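Local atomic coordinates of CD1-2 antigen (Gallus gallus, PDB entry 3DBX), a protein that probably presents lipid antigens at the cell surface, as an MHC class I-like CD1 glycoprotein with a groove that holds palmitic acid here. Residues A[117-120]-A[125-128]; A[82-87]-A[97-102]; A[266-271]-A[276-281]; A[35-40]-A[213-218]. All blocks are in the same frame, centred on the assembly; numbering follows the deposited sequence.

Contact 1: residues A[117-120]-A[125-128]; sequences VNIG and DLVT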
loop_
_atom_site.group_PDB
_atom_site.type_symbol
_atom_site.label_atom_id
_atom_site.label_comp_id
_atom_site.label_asym_id
_atom_site.label_seq_id
_atom_site.Cartn_x
_atom_site.Cartn_y
_atom_site.Cartn_z
ATOM N N VAL A 117 6.329 3.143 -16.933
ATOM C CA VAL A 117 4.895 2.919 -17.107
ATOM C C VAL A 117 4.632 1.433 -17.300
ATOM O O VAL A 117 5.124 0.822 -18.265
ATOM C CB VAL A 117 4.284 3.641 -18.308
ATOM C CG1 VAL A 117 2.767 3.400 -18.318
ATOM C CG2 VAL A 117 4.576 5.125 -18.268
ATOM N N ASN A 118 3.842 0.866 -16.386
ATOM C CA ASN A 118 3.443 -0.539 -16.451
ATOM C C ASN A 118 1.930 -0.734 -16.550
ATOM O O ASN A 118 1.184 -0.163 -15.769
ATOM C CB ASN A 118 3.943 -1.258 -15.196
ATOM C CG ASN A 118 5.447 -1.306 -15.110
ATOM O OD1 ASN A 118 6.137 -1.262 -16.112
ATOM N ND2 ASN A 118 5.961 -1.391 -13.909
ATOM N N ILE A 119 1.489 -1.570 -17.489
ATOM C CA ILE A 119 0.072 -1.953 -17.596
ATOM C C ILE A 119 -0.124 -3.440 -17.273
ATOM O O ILE A 119 0.606 -4.277 -17.775
ATOM C CB ILE A 119 -0.524 -1.627 -19.011
ATOM C CG1 ILE A 119 -0.276 -0.148 -19.368
ATOM C CG2 ILE A 119 -1.998 -1.914 -19.041
ATOM C CD1 ILE A 119 -0.752 0.294 -20.761
ATOM N N GLY A 120 -1.117 -3.750 -16.439
ATOM C CA GLY A 120 -1.530 -5.123 -16.186
ATOM C C GLY A 120 -2.971 -5.409 -16.590
ATOM O O GLY A 120 -3.808 -4.493 -16.692
ATOM N N ASP A 125 1.222 -8.821 -15.263
ATOM C CA ASP A 125 1.786 -7.873 -16.237
ATOM C C ASP A 125 1.209 -8.112 -17.620
ATOM O O ASP A 125 0.893 -9.254 -17.978
ATOM C CB ASP A 125 3.311 -7.978 -16.313
ATOM C CG ASP A 125 3.981 -7.894 -14.955
ATOM O OD1 ASP A 125 3.318 -7.470 -13.974
ATOM O OD2 ASP A 125 5.176 -8.270 -14.866
ATOM N N LEU A 126 1.066 -7.026 -18.384
ATOM C CA LEU A 126 0.522 -7.095 -19.746
ATOM C C LEU A 126 1.440 -6.437 -20.784
ATOM O O LEU A 126 1.819 -7.095 -21.743
ATOM C CB LEU A 126 -0.903 -6.517 -19.819
ATOM C CG LEU A 126 -1.588 -6.489 -21.198
ATOM C CD1 LEU A 126 -1.809 -7.889 -21.725
ATOM C CD2 LEU A 126 -2.902 -5.706 -21.161
ATOM N N VAL A 127 1.769 -5.151 -20.603
ATOM C CA VAL A 127 2.773 -4.437 -21.438
ATOM C C VAL A 127 3.585 -3.410 -20.624
ATOM O O VAL A 127 3.095 -2.864 -19.628
ATOM C CB VAL A 127 2.159 -3.727 -22.704
ATOM C CG1 VAL A 127 1.611 -4.735 -23.696
ATOM C CG2 VAL A 127 1.082 -2.711 -22.328
ATOM N N THR A 128 4.826 -3.147 -21.033
ATOM C CA THR A 128 5.613 -2.100 -20.361
ATOM C C THR A 128 6.182 -1.056 -21.332
ATOM O O THR A 128 6.424 -1.361 -22.488
ATOM C CB THR A 128 6.727 -2.685 -19.443
ATOM O OG1 THR A 128 7.255 -1.641 -18.609
ATOM C CG2 THR A 128 7.851 -3.302 -20.245
#

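Contact 2: residues A[82-87]-A[97-102]; sequences RFMHEM and RVFQIH. With PLM (palmitic acid), chain F.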
loop_
_atom_site.group_PDB
_atom_site.type_symbol
_atom_site.label_atom_id
_atom_site.label_comp_id
_atom_site.label_asym_id
_atom_site.label_seq_id
_atom_site.Cartn_x
_atom_site.Cartn_y
_atom_site.Cartn_z
ATOM N N ARG A 82 -11.456 4.464 -22.856
ATOM C CA ARG A 82 -11.866 4.070 -24.195
ATOM C C ARG A 82 -10.821 3.201 -24.899
ATOM O O ARG A 82 -11.178 2.270 -25.601
ATOM C CB ARG A 82 -12.241 5.285 -25.047
ATOM C CG ARG A 82 -12.975 4.912 -26.335
ATOM C CD ARG A 82 -13.762 6.084 -26.938
ATOM N NE ARG A 82 -13.023 7.338 -26.802
ATOM C CZ ARG A 82 -12.067 7.731 -27.639
ATOM N NH1 ARG A 82 -11.737 6.964 -28.684
ATOM N NH2 ARG A 82 -11.444 8.892 -27.430
ATOM N N PHE A 83 -9.541 3.483 -24.694
ATOM C CA PHE A 83 -8.490 2.618 -25.217
ATOM C C PHE A 83 -8.571 1.199 -24.641
ATOM O O PHE A 83 -8.301 0.231 -25.353
ATOM C CB PHE A 83 -7.110 3.197 -24.922
ATOM C CG PHE A 83 -5.982 2.389 -25.504
ATOM C CD1 PHE A 83 -5.746 2.387 -26.880
ATOM C CD2 PHE A 83 -5.162 1.621 -24.677
ATOM C CE1 PHE A 83 -4.705 1.638 -27.422
ATOM C CE2 PHE A 83 -4.122 0.861 -25.211
ATOM C CZ PHE A 83 -3.892 0.871 -26.580
ATOM N N MET A 84 -8.929 1.078 -23.360
ATOM C CA MET A 84 -9.038 -0.252 -22.733
ATOM C C MET A 84 -10.277 -1.022 -23.198
ATOM O O MET A 84 -10.179 -2.210 -23.508
ATOM C CB MET A 84 -8.962 -0.168 -21.216
ATOM C CG MET A 84 -7.611 0.349 -20.649
ATOM S SD MET A 84 -6.118 -0.456 -21.295
ATOM C CE MET A 84 -4.849 0.540 -20.513
ATOM N N HIS A 85 -11.426 -0.349 -23.276
ATOM C CA HIS A 85 -12.631 -0.937 -23.894
ATOM C C HIS A 85 -12.378 -1.405 -25.324
ATOM O O HIS A 85 -12.915 -2.426 -25.741
ATOM C CB HIS A 85 -13.816 0.039 -23.880
ATOM C CG HIS A 85 -14.593 0.045 -22.599
ATOM N ND1 HIS A 85 -15.527 -0.920 -22.288
ATOM C CD2 HIS A 85 -14.580 0.904 -21.553
ATOM C CE1 HIS A 85 -16.053 -0.659 -21.104
ATOM N NE2 HIS A 85 -15.495 0.444 -20.637
ATOM N N GLU A 86 -11.564 -0.654 -26.063
ATOM C CA GLU A 86 -11.244 -0.959 -27.458
ATOM C C GLU A 86 -10.361 -2.190 -27.642
ATOM O O GLU A 86 -10.545 -2.952 -28.592
ATOM C CB GLU A 86 -10.542 0.225 -28.130
ATOM C CG GLU A 86 -11.221 1.586 -28.006
ATOM C CD GLU A 86 -12.714 1.560 -28.285
ATOM O OE1 GLU A 86 -13.101 1.408 -29.469
ATOM O OE2 GLU A 86 -13.494 1.716 -27.313
ATOM N N MET A 87 -9.377 -2.353 -26.763
ATOM C CA MET A 87 -8.437 -3.474 -26.853
ATOM C C MET A 87 -9.099 -4.793 -26.447
ATOM O O MET A 87 -8.782 -5.854 -26.993
ATOM C CB MET A 87 -7.187 -3.212 -25.998
ATOM C CG MET A 87 -6.323 -2.024 -26.450
ATOM S SD MET A 87 -5.529 -2.193 -28.069
ATOM C CE MET A 87 -6.716 -1.417 -29.172
ATOM N N ARG A 97 -13.399 -7.235 -17.302
ATOM C CA ARG A 97 -11.962 -7.164 -17.454
ATOM C C ARG A 97 -11.470 -6.135 -16.433
ATOM O O ARG A 97 -12.103 -5.100 -16.253
ATOM C CB ARG A 97 -11.599 -6.706 -18.869
ATOM C CG ARG A 97 -11.656 -7.789 -19.907
ATOM C CD ARG A 97 -10.546 -8.797 -19.734
ATOM N NE ARG A 97 -10.904 -10.049 -20.388
ATOM C CZ ARG A 97 -10.203 -11.169 -20.304
ATOM N NH1 ARG A 97 -9.092 -11.221 -19.582
ATOM N NH2 ARG A 97 -10.634 -12.247 -20.909
ATOM N N VAL A 98 -10.381 -6.430 -15.733
ATOM C CA VAL A 98 -9.759 -5.429 -14.873
ATOM C C VAL A 98 -8.393 -5.039 -15.428
ATOM O O VAL A 98 -7.485 -5.879 -15.535
ATOM C CB VAL A 98 -9.560 -5.900 -13.407
ATOM C CG1 VAL A 98 -9.147 -4.717 -12.520
ATOM C CG2 VAL A 98 -10.801 -6.545 -12.855
ATOM N N PHE A 99 -8.233 -3.752 -15.735
ATOM C CA PHE A 99 -6.932 -3.227 -16.164
ATOM C C PHE A 99 -6.326 -2.382 -15.063
ATOM O O PHE A 99 -7.057 -1.749 -14.316
ATOM C CB PHE A 99 -7.057 -2.404 -17.456
ATOM C CG PHE A 99 -7.393 -3.235 -18.684
ATOM C CD1 PHE A 99 -6.383 -3.696 -19.524
ATOM C CD2 PHE A 99 -8.714 -3.540 -18.993
ATOM C CE1 PHE A 99 -6.681 -4.467 -20.647
ATOM C CE2 PHE A 99 -9.025 -4.288 -20.114
ATOM C CZ PHE A 99 -8.005 -4.752 -20.950
ATOM N N GLN A 100 -4.995 -2.358 -14.975
ATOM C CA GLN A 100 -4.278 -1.567 -13.956
ATOM C C GLN A 100 -3.069 -0.864 -14.573
ATOM O O GLN A 100 -2.433 -1.394 -15.497
ATOM C CB GLN A 100 -3.853 -2.447 -12.781
ATOM C CG GLN A 100 -5.021 -2.965 -11.911
ATOM C CD GLN A 100 -4.674 -4.162 -11.075
ATOM O OE1 GLN A 100 -4.793 -5.271 -11.535
ATOM N NE2 GLN A 100 -4.269 -3.941 -9.830
ATOM N N ILE A 101 -2.768 0.340 -14.077
ATOM C CA ILE A 101 -1.677 1.166 -14.616
ATOM C C ILE A 101 -0.827 1.710 -13.478
ATOM O O ILE A 101 -1.334 2.408 -12.602
ATOM C CB ILE A 101 -2.203 2.370 -15.480
ATOM C CG1 ILE A 101 -3.019 1.891 -16.684
ATOM C CG2 ILE A 101 -1.039 3.238 -15.987
ATOM C CD1 ILE A 101 -4.521 1.893 -16.464
ATOM N N HIS A 102 0.460 1.385 -13.484
ATOM C CA HIS A 102 1.369 1.857 -12.452
ATOM C C HIS A 102 2.461 2.659 -13.134
ATOM O O HIS A 102 3.173 2.145 -13.978
ATOM C CB HIS A 102 1.940 0.679 -11.658
ATOM C CG HIS A 102 2.881 1.084 -10.566
ATOM N ND1 HIS A 102 3.826 0.227 -10.051
ATOM C CD2 HIS A 102 3.017 2.253 -9.884
ATOM C CE1 HIS A 102 4.508 0.847 -9.099
ATOM N NE2 HIS A 102 4.048 2.083 -8.988
HETATM C C1 PLM F . -8.338 5.521 -28.496
HETATM O O1 PLM F . -9.314 5.747 -27.735
HETATM O O2 PLM F . -8.447 4.605 -29.343
HETATM C C2 PLM F . -7.053 6.325 -28.406
HETATM C C3 PLM F . -6.889 6.957 -27.022
HETATM C C4 PLM F . -5.521 7.612 -26.842
HETATM C C5 PLM F . -4.491 6.650 -26.243
HETATM C C6 PLM F . -4.531 6.580 -24.714
HETATM C C7 PLM F . -4.193 5.184 -24.196
HETATM C C8 PLM F . -2.795 5.123 -23.606
HETATM C C9 PLM F . -2.753 4.203 -22.389
HETATM C CA PLM F . -1.354 4.245 -21.782
HETATM C CB PLM F . -1.373 4.200 -20.260
HETATM C CC PLM F . -1.313 5.589 -19.632
HETATM C CD PLM F . 0.105 5.985 -19.247
HETATM C CE PLM F . 0.166 7.488 -19.080
HETATM C CF PLM F . 0.844 7.882 -17.774
HETATM C CG PLM F . 0.235 9.164 -17.218
#

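Contact 3: residues A[266-271]-A[276-281]; sequences ACRVQH and DRSLLV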
loop_
_atom_site.group_PDB
_atom_site.type_symbol
_atom_site.label_atom_id
_atom_site.label_comp_id
_atom_site.label_asym_id
_atom_site.label_seq_id
_atom_site.Cartn_x
_atom_site.Cartn_y
_atom_site.Cartn_z
ATOM N N ALA A 266 16.484 -9.146 24.343
ATOM C CA ALA A 266 15.968 -7.794 24.149
ATOM C C ALA A 266 15.733 -7.547 22.667
ATOM O O ALA A 266 16.496 -8.062 21.831
ATOM C CB ALA A 266 16.959 -6.752 24.674
ATOM N N CYS A 267 14.675 -6.768 22.376
ATOM C CA CYS A 267 14.361 -6.230 21.053
ATOM C C CYS A 267 15.044 -4.859 20.885
ATOM O O CYS A 267 14.908 -4.021 21.763
ATOM C CB CYS A 267 12.829 -6.041 20.978
ATOM S SG CYS A 267 12.289 -5.569 19.373
ATOM N N ARG A 268 15.778 -4.649 19.791
ATOM C CA ARG A 268 16.371 -3.365 19.488
ATOM C C ARG A 268 15.761 -2.806 18.192
ATOM O O ARG A 268 15.612 -3.533 17.190
ATOM C CB ARG A 268 17.905 -3.468 19.395
ATOM C CG ARG A 268 18.586 -2.094 19.123
ATOM C CD ARG A 268 20.038 -2.030 19.501
ATOM N NE ARG A 268 20.896 -2.757 18.566
ATOM C CZ ARG A 268 22.098 -3.242 18.859
ATOM N NH1 ARG A 268 22.649 -3.074 20.059
ATOM N NH2 ARG A 268 22.760 -3.909 17.936
ATOM N N VAL A 269 15.381 -1.531 18.241
ATOM C CA VAL A 269 14.678 -0.857 17.133
ATOM C C VAL A 269 15.506 0.318 16.669
ATOM O O VAL A 269 15.872 1.204 17.456
ATOM C CB VAL A 269 13.270 -0.354 17.529
ATOM C CG1 VAL A 269 12.509 0.072 16.308
ATOM C CG2 VAL A 269 12.466 -1.439 18.228
ATOM N N GLN A 270 15.823 0.315 15.386
ATOM C CA GLN A 270 16.590 1.395 14.778
ATOM C C GLN A 270 15.579 2.092 13.843
ATOM O O GLN A 270 14.836 1.437 13.095
ATOM C CB GLN A 270 17.797 0.793 14.044
ATOM C CG GLN A 270 18.574 1.741 13.069
ATOM C CD GLN A 270 19.652 1.000 12.248
ATOM O OE1 GLN A 270 19.513 -0.202 11.938
ATOM N NE2 GLN A 270 20.739 1.698 11.929
ATOM N N HIS A 271 15.472 3.414 13.977
ATOM C CA HIS A 271 14.549 4.225 13.191
ATOM C C HIS A 271 15.176 5.592 13.047
ATOM O O HIS A 271 15.809 6.083 13.972
ATOM C CB HIS A 271 13.179 4.319 13.879
ATOM C CG HIS A 271 12.128 4.967 13.010
ATOM N ND1 HIS A 271 11.769 6.288 13.136
ATOM C CD2 HIS A 271 11.412 4.483 11.969
ATOM C CE1 HIS A 271 10.848 6.582 12.230
ATOM N NE2 HIS A 271 10.601 5.495 11.519
ATOM N N ASP A 276 20.949 8.576 16.660
ATOM C CA ASP A 276 21.965 7.595 17.025
ATOM C C ASP A 276 21.552 6.676 18.153
ATOM O O ASP A 276 22.203 5.653 18.379
ATOM C CB ASP A 276 23.273 8.290 17.394
ATOM C CG ASP A 276 24.070 8.709 16.180
ATOM O OD1 ASP A 276 23.648 8.403 15.037
ATOM O OD2 ASP A 276 25.120 9.337 16.367
ATOM N N ARG A 277 20.476 7.026 18.852
ATOM C CA ARG A 277 19.975 6.201 19.940
ATOM C C ARG A 277 18.965 5.179 19.443
ATOM O O ARG A 277 18.078 5.507 18.677
ATOM C CB ARG A 277 19.341 7.060 21.039
ATOM C CG ARG A 277 20.334 7.602 22.073
ATOM C CD ARG A 277 19.662 7.746 23.453
ATOM N NE ARG A 277 19.701 6.515 24.250
ATOM C CZ ARG A 277 18.654 5.946 24.849
ATOM N NH1 ARG A 277 17.426 6.470 24.755
ATOM N NH2 ARG A 277 18.827 4.835 25.549
ATOM N N SER A 278 19.125 3.931 19.849
ATOM C CA SER A 278 18.138 2.902 19.531
ATOM C C SER A 278 17.089 2.922 20.612
ATOM O O SER A 278 17.290 3.476 21.703
ATOM C CB SER A 278 18.787 1.511 19.584
ATOM O OG SER A 278 20.013 1.518 18.890
ATOM N N LEU A 279 15.989 2.262 20.309
ATOM C CA LEU A 279 15.033 1.864 21.294
ATOM C C LEU A 279 15.418 0.438 21.674
ATOM O O LEU A 279 15.447 -0.443 20.794
ATOM C CB LEU A 279 13.659 1.877 20.626
ATOM C CG LEU A 279 12.396 1.430 21.320
ATOM C CD1 LEU A 279 12.172 2.172 22.641
ATOM C CD2 LEU A 279 11.269 1.671 20.328
ATOM N N LEU A 280 15.681 0.197 22.963
ATOM C CA LEU A 280 16.077 -1.112 23.439
ATOM C C LEU A 280 15.105 -1.600 24.535
ATOM O O LEU A 280 14.980 -0.959 25.602
ATOM C CB LEU A 280 17.516 -1.090 23.962
ATOM C CG LEU A 280 18.006 -2.425 24.523
ATOM C CD1 LEU A 280 18.370 -3.387 23.396
ATOM C CD2 LEU A 280 19.170 -2.221 25.465
ATOM N N VAL A 281 14.458 -2.739 24.277
ATOM C CA VAL A 281 13.375 -3.258 25.120
ATOM C C VAL A 281 13.650 -4.701 25.575
ATOM O O VAL A 281 13.535 -5.627 24.780
ATOM C CB VAL A 281 11.986 -3.148 24.410
ATOM C CG1 VAL A 281 10.884 -3.419 25.384
ATOM C CG2 VAL A 281 11.785 -1.740 23.829
#

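Contact 4: residues A[35-40]-A[213-218]; sequences LADVPI and SFYPRP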
loop_
_atom_site.group_PDB
_atom_site.type_symbol
_atom_site.label_atom_id
_atom_site.label_comp_id
_atom_site.label_asym_id
_atom_site.label_seq_id
_atom_site.Cartn_x
_atom_site.Cartn_y
_atom_site.Cartn_z
ATOM N N LEU A 35 3.220 11.040 -3.381
ATOM C CA LEU A 35 4.595 11.475 -3.249
ATOM C C LEU A 35 5.074 10.840 -1.945
ATOM O O LEU A 35 4.430 11.044 -0.921
ATOM C CB LEU A 35 4.706 13.017 -3.200
ATOM C CG LEU A 35 6.119 13.610 -3.230
ATOM C CD1 LEU A 35 6.804 13.342 -4.549
ATOM C CD2 LEU A 35 6.134 15.124 -2.915
ATOM N N ALA A 36 6.186 10.090 -1.978
ATOM C CA ALA A 36 6.543 9.141 -0.906
ATOM C C ALA A 36 5.330 8.234 -0.588
ATOM O O ALA A 36 4.797 7.603 -1.500
ATOM C CB ALA A 36 7.061 9.878 0.356
ATOM N N ASP A 37 4.871 8.198 0.658
ATOM C CA ASP A 37 3.622 7.463 1.007
ATOM C C ASP A 37 2.452 8.395 1.269
ATOM O O ASP A 37 1.444 7.993 1.834
ATOM C CB ASP A 37 3.834 6.537 2.235
ATOM C CG ASP A 37 4.455 7.237 3.422
ATOM O OD1 ASP A 37 4.763 8.445 3.335
ATOM O OD2 ASP A 37 4.635 6.567 4.467
ATOM N N VAL A 38 2.577 9.647 0.853
ATOM C CA VAL A 38 1.548 10.641 1.127
ATOM C C VAL A 38 0.678 10.702 -0.116
ATOM O O VAL A 38 1.199 11.018 -1.190
ATOM C CB VAL A 38 2.184 12.037 1.309
ATOM C CG1 VAL A 38 1.087 13.106 1.522
ATOM C CG2 VAL A 38 3.196 12.010 2.474
ATOM N N PRO A 39 -0.620 10.372 0.022
ATOM C CA PRO A 39 -1.617 10.534 -1.037
ATOM C C PRO A 39 -1.777 12.016 -1.363
ATOM O O PRO A 39 -2.029 12.817 -0.466
ATOM C CB PRO A 39 -2.881 10.004 -0.383
ATOM C CG PRO A 39 -2.374 9.038 0.687
ATOM C CD PRO A 39 -1.224 9.794 1.243
ATOM N N ILE A 40 -1.575 12.381 -2.627
ATOM C CA ILE A 40 -1.614 13.788 -3.083
ATOM C C ILE A 40 -2.976 14.070 -3.721
ATOM O O ILE A 40 -3.573 15.134 -3.506
ATOM C CB ILE A 40 -0.438 14.078 -4.105
ATOM C CG1 ILE A 40 0.900 14.058 -3.392
ATOM C CG2 ILE A 40 -0.575 15.409 -4.765
ATOM C CD1 ILE A 40 0.860 14.698 -2.038
ATOM N N SER A 213 3.402 3.075 16.067
ATOM C CA SER A 213 3.340 4.554 16.126
ATOM C C SER A 213 4.339 5.316 15.312
ATOM O O SER A 213 4.395 6.556 15.434
ATOM C CB SER A 213 3.364 5.077 17.577
ATOM O OG SER A 213 2.189 4.655 18.253
ATOM N N PHE A 214 5.105 4.633 14.454
ATOM C CA PHE A 214 6.262 5.300 13.854
ATOM C C PHE A 214 6.086 5.845 12.437
ATOM O O PHE A 214 5.354 5.299 11.619
ATOM C CB PHE A 214 7.502 4.405 13.903
ATOM C CG PHE A 214 7.339 3.092 13.176
ATOM C CD1 PHE A 214 6.873 1.983 13.845
ATOM C CD2 PHE A 214 7.728 2.969 11.849
ATOM C CE1 PHE A 214 6.772 0.725 13.179
ATOM C CE2 PHE A 214 7.603 1.776 11.167
ATOM C CZ PHE A 214 7.103 0.643 11.832
ATOM N N TYR A 215 6.791 6.930 12.154
ATOM C CA TYR A 215 6.790 7.454 10.794
ATOM C C TYR A 215 8.142 8.149 10.612
ATOM O O TYR A 215 8.582 8.858 11.507
ATOM C CB TYR A 215 5.607 8.437 10.585
ATOM C CG TYR A 215 5.552 8.932 9.150
ATOM C CD1 TYR A 215 6.142 10.132 8.782
ATOM C CD2 TYR A 215 4.967 8.150 8.157
ATOM C CE1 TYR A 215 6.135 10.565 7.450
ATOM C CE2 TYR A 215 4.946 8.573 6.819
ATOM C CZ TYR A 215 5.529 9.777 6.476
ATOM O OH TYR A 215 5.491 10.181 5.153
ATOM N N PRO A 216 8.797 7.992 9.450
ATOM C CA PRO A 216 8.434 7.297 8.219
ATOM C C PRO A 216 8.504 5.755 8.316
ATOM O O PRO A 216 8.835 5.214 9.365
ATOM C CB PRO A 216 9.423 7.875 7.187
ATOM C CG PRO A 216 10.617 8.322 7.993
ATOM C CD PRO A 216 10.053 8.760 9.322
ATOM N N ARG A 217 8.200 5.080 7.214
ATOM C CA ARG A 217 8.043 3.631 7.177
ATOM C C ARG A 217 9.296 2.788 7.427
ATOM O O ARG A 217 9.176 1.694 8.017
ATOM C CB ARG A 217 7.469 3.239 5.804
ATOM C CG ARG A 217 6.877 1.796 5.713
ATOM C CD ARG A 217 6.435 1.545 4.273
ATOM N NE ARG A 217 5.562 0.369 4.127
ATOM C CZ ARG A 217 5.984 -0.882 3.926
ATOM N NH1 ARG A 217 7.287 -1.158 3.903
ATOM N NH2 ARG A 217 5.101 -1.875 3.780
ATOM N N PRO A 218 10.468 3.176 6.847
ATOM C CA PRO A 218 11.642 2.300 7.017
ATOM C C PRO A 218 12.022 2.141 8.483
ATOM O O PRO A 218 11.940 3.103 9.244
ATOM C CB PRO A 218 12.739 3.062 6.278
ATOM C CG PRO A 218 11.988 3.843 5.235
ATOM C CD PRO A 218 10.784 4.309 5.953
HETATM O O HOH W 1 7.133 6.473 4.948
#

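Contact 1: residues A[117-120]-A[125-128]
I119 and V127 face each other as a hydrogen-bonded antiparallel pair in a beta hairpin. I119 N donates to V127 O at 3.0 Å, and the bond is close to straight (168°). I119 O takes two backbone donors. V127 N lies 3.2 Å from I119 O, and L126 N lies 2.9 Å from I119 O. This double acceptance marks a classic beta bulge: L126 and V127 together oppose I119. The register then slips by one, so G120 pairs with D125.

The apolar contacts lie on the face that carries I119 and V127. These two side chains run side by side. V127 CG2 sits 3.8 Å from I119 CB and also meets I119 CD1. Palmitic acid touches V117 and I119. At the bulge, L126 CB packs over G120 CA at 3.9 Å.

The other face carries N118 and T128, a non-hydrogen-bonded pair. T128 OG1 is anti to its own backbone N (chi1 -168°). This turns the hydroxyl toward strand 113-121, where T128 OG1 lies 3.3 Å from V117 O.

W136 packs on I119 and V127. Strand 97-107 flanks the hairpin beyond 113-121, strand 135-138 flanks it beyond 124-130, and helix 143-154 covers L126 and V127.

Contact 2: residues A[82-87]-A[97-102]
The contact between M84 and F99 is a Met-aromatic contact in the lipid-binding groove. It joins helix 77-89 to strand 97-107 of the sheet below. M84 SD stands over one face of the F99 ring, 4.2 Å from the ring centroid and 28° off the ring normal. The nearest ring atom is F99 CD1, 3.7 Å from M84 SD. M84 CB covers the same ring as a CH-pi contact, 4.3 Å from the F99 centroid. The M84 chain bends at chi2 (-50°), which lays CG and SD along the ring. M84 CE also points toward I101, but I101 has two conformers, so that contact is doubtful.

The same helix turn meets the palmitic acid through other side chains. R82 NH1 lies 2.9 Å from O1 of the palmitic acid, which sits over one face of the guanidinium. A positive charge there would probably steady the carboxylate. F83 CG is 3.6 Å from C7 of the fatty acid, so this ring borders the alkyl chain. M87 CG lies over a face of the F83 ring.

L19, I119 and M148 surround M84 with further apolar side chains, and T88 packs on F99. A helix laid across an antiparallel sheet, with sulfur and aromatic side chains filling the space between, fits the alpha1-alpha2 superdomain of CD1. There the groove is hydrophobic and takes up alkyl chains.

Contact 3: residues A[266-271]-A[276-281]
V269 and L279 pair across the antiparallel hairpin and lie side by side on one face of the sheet. V269 CB is 3.8 Å from L279 CB, and V269 CG2 reaches L279 CD2 at 3.9 Å. Two backbone bonds hold the pair. V269 N donates to L279 O at 2.8 Å, and L279 N donates to V269 O at 3.0 Å.

C267 and V281 form the next hydrogen-bonded pair. V281 N to C267 O is 2.9 Å and fairly straight (167°), and C267 N returns a bond to V281 O. Between the pairs, R268 CA makes a CA-H...O contact with L279 O.

The opposite face carries R268 and L280. L280 CD1 lies 3.9 Å from A266 CB and also meets R268 CB. The aliphatic part of R268 runs along S278, with R268 CG 3.6 Å from S278 CB.

Further out, C267 SG is tied to C209 by the disulfide that links the two sheets of the immunoglobulin domain. A193 and V195 of strand 192-200, in the facing sheet, pack on V281. Strand 220-225 bonds to the other side of 265-270, and strand 279-282 closes this edge of the sheet within the chain.

Contact 4: residues A[35-40]-A[213-218]
D37 holds CG between its backbone N and carbonyl carbon (chi1 51°), while Y215 holds CG anti to its backbone N (chi1 -177°). The two side chains come from opposite directions, and the carboxylate meets the hydroxyl and the edge of the Y215 ring. Y215 OH donates to D37 OD1 at 2.6 Å, a short bond. The bond uses the syn lone pair of D37 OD1. The carboxylate and the ring are nearly coplanar, 16° apart. D37 OD2 therefore lies at the ring edge, 3.1 Å from Y215 CE2.

A water extends the link. It donates to D37 OD2 at 2.5 Å and accepts from R217 N at 2.9 Å. Y249 OH also bonds to D37 OD2, so both carboxylate oxygens are engaged. V38 CG2 also lies beside the hydroxyl, 4.0 Å from Y215 OH.

D37 sits in a type II' beta turn from L35 to V38, which joins two strands of the groove sheet. Y215 precedes a cis peptide bond to P216, and P216 CB lies over the centre of one face of the Y215 ring. R187 makes a cation-pi contact with the same ring.

The contact joins the MHC-like groove domain to the immunoglobulin domain. Its core is polar: one carboxylate gathers two tyrosine hydroxyls and a water, which in turn accepts from R217 N. These three groups would be expected to favour the charged form of D37. The nearly flat meeting of carboxylate and phenol probably helps fix the orientation of the Y215 ring.

In the fold
Contacts 1 and 2 belong to the groove, with centres 11 Å apart. They touch through neighbouring strands: N118 N lies 2.8 Å from H102 O, and G120 N lies 2.9 Å from Q100 O, both probable backbone hydrogen bonds. Palmitic acid meets residues of both. Contact 3 lies in the immunoglobulin domain, about 41 Å from contact 1 and 47 Å from contact 2, centre to centre. Contact 4 bridges the two domains. Its turn belongs to the groove sheet, and its centre is about 26 Å from that of contact 1. Its segment 213-218 touches contact 3, where H271 NE2 lies 2.8 Å from P216 O, a probable hydrogen bond.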